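Local structure of integral membrane indolylacetylinositol arabinosyltransferase EmbC (Mycolicibacterium smegmatis, 7BVE) at residues Pro384-Ser398 with Ile417-Ala431. The protein is a membrane-embedded enzyme that probably transfers arabinose units to build the arabinan of the mycobacterial cell wall. Residues are numbered along the deposited sequence; the frame is centred on the assembly and turned at random.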
loop_
_atom_site.group_PDB
_atom_site.type_symbol
_atom_site.label_atom_id
_atom_site.label_comp_id
_atom_site.label_asym_id
_atom_site.label_seq_id
_atom_site.Cartn_x
_atom_site.Cartn_y
_atom_site.Cartn_z
ATOM N N PRO A 384 -4.168 -24.169 10.253
ATOM C CA PRO A 384 -3.077 -24.936 10.858
ATOM C C PRO A 384 -2.231 -24.179 11.869
ATOM O O PRO A 384 -1.264 -24.752 12.369
ATOM C CB PRO A 384 -2.228 -25.334 9.642
ATOM C CG PRO A 384 -2.478 -24.312 8.662
ATOM C CD PRO A 384 -3.904 -23.958 8.810
ATOM N N GLU A 385 -2.564 -22.940 12.205
ATOM C CA GLU A 385 -1.776 -22.074 13.080
ATOM C C GLU A 385 -1.604 -22.590 14.520
ATOM O O GLU A 385 -0.478 -22.518 15.033
ATOM C CB GLU A 385 -2.392 -20.672 13.075
ATOM C CG GLU A 385 -2.594 -20.081 11.703
ATOM C CD GLU A 385 -1.308 -19.725 11.036
ATOM O OE1 GLU A 385 -0.382 -19.328 11.760
ATOM O OE2 GLU A 385 -1.217 -19.841 9.800
ATOM N N PRO A 386 -2.637 -23.119 15.220
ATOM C CA PRO A 386 -2.346 -23.727 16.531
ATOM C C PRO A 386 -1.503 -24.987 16.477
ATOM O O PRO A 386 -0.734 -25.244 17.414
ATOM C CB PRO A 386 -3.739 -24.024 17.089
ATOM C CG PRO A 386 -4.615 -24.068 15.957
ATOM C CD PRO A 386 -4.103 -23.059 15.029
ATOM N N ILE A 387 -1.628 -25.774 15.406
ATOM C CA ILE A 387 -0.811 -26.973 15.235
ATOM C C ILE A 387 0.655 -26.594 15.110
ATOM O O ILE A 387 1.529 -27.192 15.743
ATOM C CB ILE A 387 -1.282 -27.782 14.009
ATOM C CG1 ILE A 387 -2.691 -28.338 14.192
ATOM C CG2 ILE A 387 -0.351 -28.928 13.719
ATOM C CD1 ILE A 387 -3.781 -27.515 13.555
ATOM N N ILE A 388 0.934 -25.547 14.337
ATOM C CA ILE A 388 2.305 -25.108 14.118
ATOM C C ILE A 388 2.878 -24.466 15.377
ATOM O O ILE A 388 4.049 -24.679 15.711
ATOM C CB ILE A 388 2.352 -24.170 12.901
ATOM C CG1 ILE A 388 1.897 -24.921 11.659
ATOM C CG2 ILE A 388 3.744 -23.678 12.648
ATOM C CD1 ILE A 388 1.607 -24.036 10.493
ATOM N N ALA A 389 2.056 -23.720 16.126
ATOM C CA ALA A 389 2.520 -23.116 17.377
ATOM C C ALA A 389 2.880 -24.172 18.422
ATOM O O ALA A 389 3.969 -24.135 19.024
ATOM C CB ALA A 389 1.449 -22.174 17.918
ATOM N N LEU A 390 1.988 -25.144 18.626
ATOM C CA LEU A 390 2.268 -26.215 19.571
ATOM C C LEU A 390 3.413 -27.105 19.098
ATOM O O LEU A 390 4.181 -27.610 19.921
ATOM C CB LEU A 390 0.994 -27.023 19.809
ATOM C CG LEU A 390 1.013 -28.125 20.860
ATOM C CD1 LEU A 390 1.356 -27.556 22.208
ATOM C CD2 LEU A 390 -0.332 -28.796 20.907
ATOM N N GLY A 391 3.590 -27.252 17.784
ATOM C CA GLY A 391 4.701 -28.041 17.283
ATOM C C GLY A 391 6.048 -27.376 17.474
ATOM O O GLY A 391 7.040 -28.052 17.745
ATOM N N ILE A 392 6.104 -26.048 17.340
ATOM C CA ILE A 392 7.347 -25.321 17.608
ATOM C C ILE A 392 7.720 -25.410 19.084
ATOM O O ILE A 392 8.897 -25.620 19.431
ATOM C CB ILE A 392 7.227 -23.862 17.132
ATOM C CG1 ILE A 392 7.176 -23.801 15.616
ATOM C CG2 ILE A 392 8.387 -23.028 17.588
ATOM C CD1 ILE A 392 6.835 -22.445 15.089
ATOM N N LEU A 393 6.727 -25.303 19.977
ATOM C CA LEU A 393 7.017 -25.484 21.402
ATOM C C LEU A 393 7.497 -26.891 21.725
ATOM O O LEU A 393 8.454 -27.059 22.483
ATOM C CB LEU A 393 5.809 -25.164 22.263
ATOM C CG LEU A 393 5.563 -23.716 22.598
ATOM C CD1 LEU A 393 4.373 -23.707 23.470
ATOM C CD2 LEU A 393 6.758 -23.189 23.339
ATOM N N LEU A 394 6.844 -27.914 21.177
ATOM C CA LEU A 394 7.257 -29.275 21.495
ATOM C C LEU A 394 8.599 -29.629 20.868
ATOM O O LEU A 394 9.354 -30.418 21.446
ATOM C CB LEU A 394 6.189 -30.268 21.065
ATOM C CG LEU A 394 4.890 -30.210 21.858
ATOM C CD1 LEU A 394 3.892 -31.181 21.280
ATOM C CD2 LEU A 394 5.148 -30.507 23.309
ATOM N N THR A 395 8.936 -29.023 19.726
ATOM C CA THR A 395 10.260 -29.213 19.141
ATOM C C THR A 395 11.344 -28.622 20.030
ATOM O O THR A 395 12.351 -29.282 20.318
ATOM C CB THR A 395 10.312 -28.587 17.751
ATOM O OG1 THR A 395 9.281 -29.147 16.937
ATOM C CG2 THR A 395 11.630 -28.873 17.097
ATOM N N TRP A 396 11.140 -27.384 20.503
ATOM C CA TRP A 396 12.128 -26.761 21.383
ATOM C C TRP A 396 12.237 -27.488 22.717
ATOM O O TRP A 396 13.334 -27.621 23.262
ATOM C CB TRP A 396 11.781 -25.298 21.631
ATOM C CG TRP A 396 12.811 -24.583 22.462
ATOM C CD1 TRP A 396 14.047 -24.194 22.069
ATOM C CD2 TRP A 396 12.710 -24.231 23.844
ATOM N NE1 TRP A 396 14.711 -23.586 23.094
ATOM C CE2 TRP A 396 13.914 -23.603 24.203
ATOM C CE3 TRP A 396 11.718 -24.384 24.811
ATOM C CZ2 TRP A 396 14.148 -23.120 25.478
ATOM C CZ3 TRP A 396 11.959 -23.917 26.078
ATOM C CH2 TRP A 396 13.163 -23.293 26.404
ATOM N N CYS A 397 11.122 -28.001 23.239
ATOM C CA CYS A 397 11.166 -28.696 24.522
ATOM C C CYS A 397 11.855 -30.048 24.409
ATOM O O CYS A 397 12.610 -30.434 25.308
ATOM C CB CYS A 397 9.760 -28.857 25.087
ATOM S SG CYS A 397 8.993 -27.318 25.604
ATOM N N SER A 398 11.646 -30.765 23.300
ATOM C CA SER A 398 12.330 -32.040 23.111
ATOM C C SER A 398 13.827 -31.847 22.917
ATOM O O SER A 398 14.631 -32.609 23.472
ATOM C CB SER A 398 11.741 -32.778 21.916
ATOM O OG SER A 398 10.381 -33.086 22.124
ATOM N N ILE A 417 8.601 -34.428 15.027
ATOM C CA ILE A 417 7.578 -33.403 15.257
ATOM C C ILE A 417 7.794 -32.197 14.344
ATOM O O ILE A 417 6.833 -31.626 13.813
ATOM C CB ILE A 417 7.558 -33.002 16.745
ATOM C CG1 ILE A 417 7.120 -34.177 17.604
ATOM C CG2 ILE A 417 6.615 -31.858 17.008
ATOM C CD1 ILE A 417 7.289 -33.934 19.071
ATOM N N GLY A 418 9.051 -31.817 14.106
ATOM C CA GLY A 418 9.319 -30.686 13.233
ATOM C C GLY A 418 9.000 -30.971 11.779
ATOM O O GLY A 418 8.460 -30.114 11.075
ATOM N N ALA A 419 9.298 -32.186 11.315
ATOM C CA ALA A 419 8.927 -32.563 9.957
ATOM C C ALA A 419 7.423 -32.747 9.834
ATOM O O ALA A 419 6.855 -32.593 8.752
ATOM C CB ALA A 419 9.658 -33.838 9.550
ATOM N N LEU A 420 6.760 -33.073 10.941
ATOM C CA LEU A 420 5.317 -33.262 10.910
ATOM C C LEU A 420 4.593 -31.928 10.830
ATOM O O LEU A 420 3.598 -31.793 10.115
ATOM C CB LEU A 420 4.890 -34.037 12.151
ATOM C CG LEU A 420 3.496 -34.630 12.210
ATOM C CD1 LEU A 420 3.402 -35.723 11.188
ATOM C CD2 LEU A 420 3.237 -35.169 13.593
ATOM N N THR A 421 5.074 -30.923 11.563
ATOM C CA THR A 421 4.463 -29.601 11.493
ATOM C C THR A 421 5.007 -28.761 10.351
ATOM O O THR A 421 4.510 -27.656 10.127
ATOM C CB THR A 421 4.654 -28.827 12.795
ATOM O OG1 THR A 421 6.037 -28.523 12.983
ATOM C CG2 THR A 421 4.165 -29.644 13.956
ATOM N N LEU A 422 6.026 -29.240 9.643
ATOM C CA LEU A 422 6.462 -28.542 8.441
ATOM C C LEU A 422 5.450 -28.687 7.315
ATOM O O LEU A 422 5.355 -27.809 6.453
ATOM C CB LEU A 422 7.826 -29.075 8.010
ATOM C CG LEU A 422 8.571 -28.421 6.851
ATOM C CD1 LEU A 422 8.965 -27.015 7.212
ATOM C CD2 LEU A 422 9.787 -29.241 6.494
ATOM N N PHE A 423 4.677 -29.773 7.308
ATOM C CA PHE A 423 3.725 -30.059 6.245
ATOM C C PHE A 423 2.279 -29.916 6.694
ATOM O O PHE A 423 1.395 -30.575 6.147
ATOM C CB PHE A 423 3.963 -31.458 5.686
ATOM C CG PHE A 423 5.252 -31.592 4.955
ATOM C CD1 PHE A 423 5.378 -31.111 3.666
ATOM C CD2 PHE A 423 6.341 -32.192 5.553
ATOM C CE1 PHE A 423 6.565 -31.224 2.991
ATOM C CE2 PHE A 423 7.533 -32.309 4.882
ATOM C CZ PHE A 423 7.643 -31.825 3.599
ATOM N N SER A 424 2.020 -29.079 7.691
ATOM C CA SER A 424 0.650 -28.747 8.045
ATOM C C SER A 424 0.072 -27.726 7.085
ATOM O O SER A 424 -1.059 -27.877 6.618
ATOM C CB SER A 424 0.588 -28.208 9.472
ATOM O OG SER A 424 0.990 -29.189 10.404
ATOM N N GLY A 425 0.837 -26.687 6.790
ATOM C CA GLY A 425 0.476 -25.704 5.808
ATOM C C GLY A 425 1.736 -25.057 5.290
ATOM O O GLY A 425 2.837 -25.359 5.759
ATOM N N PRO A 426 1.610 -24.154 4.314
ATOM C CA PRO A 426 2.804 -23.475 3.787
ATOM C C PRO A 426 3.447 -22.521 4.773
ATOM O O PRO A 426 4.614 -22.160 4.590
ATOM C CB PRO A 426 2.267 -22.728 2.562
ATOM C CG PRO A 426 1.021 -23.435 2.203
ATOM C CD PRO A 426 0.425 -23.881 3.495
ATOM N N THR A 427 2.730 -22.113 5.815
ATOM C CA THR A 427 3.272 -21.295 6.888
ATOM C C THR A 427 4.063 -22.105 7.900
ATOM O O THR A 427 4.642 -21.521 8.817
ATOM C CB THR A 427 2.140 -20.559 7.601
ATOM O OG1 THR A 427 1.285 -21.508 8.244
ATOM C CG2 THR A 427 1.322 -19.802 6.599
ATOM N N GLY A 428 4.118 -23.425 7.748
ATOM C CA GLY A 428 4.878 -24.282 8.631
ATOM C C GLY A 428 6.373 -24.210 8.466
ATOM O O GLY A 428 7.093 -24.905 9.184
ATOM N N ILE A 429 6.866 -23.368 7.554
ATOM C CA ILE A 429 8.296 -23.182 7.343
ATOM C C ILE A 429 8.957 -22.437 8.496
ATOM O O ILE A 429 10.183 -22.383 8.569
ATOM C CB ILE A 429 8.490 -22.459 5.989
ATOM C CG1 ILE A 429 9.897 -22.662 5.422
ATOM C CG2 ILE A 429 8.185 -20.980 6.113
ATOM C CD1 ILE A 429 10.042 -22.206 4.011
ATOM N N ALA A 430 8.176 -21.890 9.431
ATOM C CA ALA A 430 8.738 -21.270 10.621
ATOM C C ALA A 430 9.345 -22.278 11.593
ATOM O O ALA A 430 10.059 -21.872 12.512
ATOM C CB ALA A 430 7.667 -20.446 11.328
ATOM N N ALA A 431 9.093 -23.577 11.418
ATOM C CA ALA A 431 9.713 -24.586 12.271
ATOM C C ALA A 431 11.169 -24.856 11.912
ATOM O O ALA A 431 11.855 -25.577 12.653
ATOM C CB ALA A 431 8.925 -25.891 12.211
#
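T421 drops its methyl CG2 into the hollow at G391, 3.7 Å from G391 CA, where two antiparallel helices of the GT-C-type membrane domain meet. The segments 385-398 and 417-422 cross at -164° with their axes 9.2 Å apart. G391 has no side chain, and its CA forms the floor of the notch that takes the methyl. Because T421 CG2 lies anti to the carbonyl carbon (OG1 at chi1 67°), the methyl faces helix 385-398. One turn away, I417 is the next bump: CG2 rests over the G391 O and T395 OG1 pair, and CD1 reaches L394 CB at 4.3 Å. The chain 424-431 then turns back along helix 385-398. There S424 CB packs on P384 CB at 4.0 Å, and CD1 of I388 lies in the pocket of the turn, against T427 OG1 and G428 N; I392 fills in against A430 and A431. P384 also lies near bound ethambutol. E385, bent at chi2, swings its carboxylate back to T427, whose OG1 donates a weak 3.4 Å bond to E385 OE2. T395 OG1 turns to its own helix and donates to G391 O at 2.6 Å; T395 N and OG1 reach that oxygen from opposite faces of its plane.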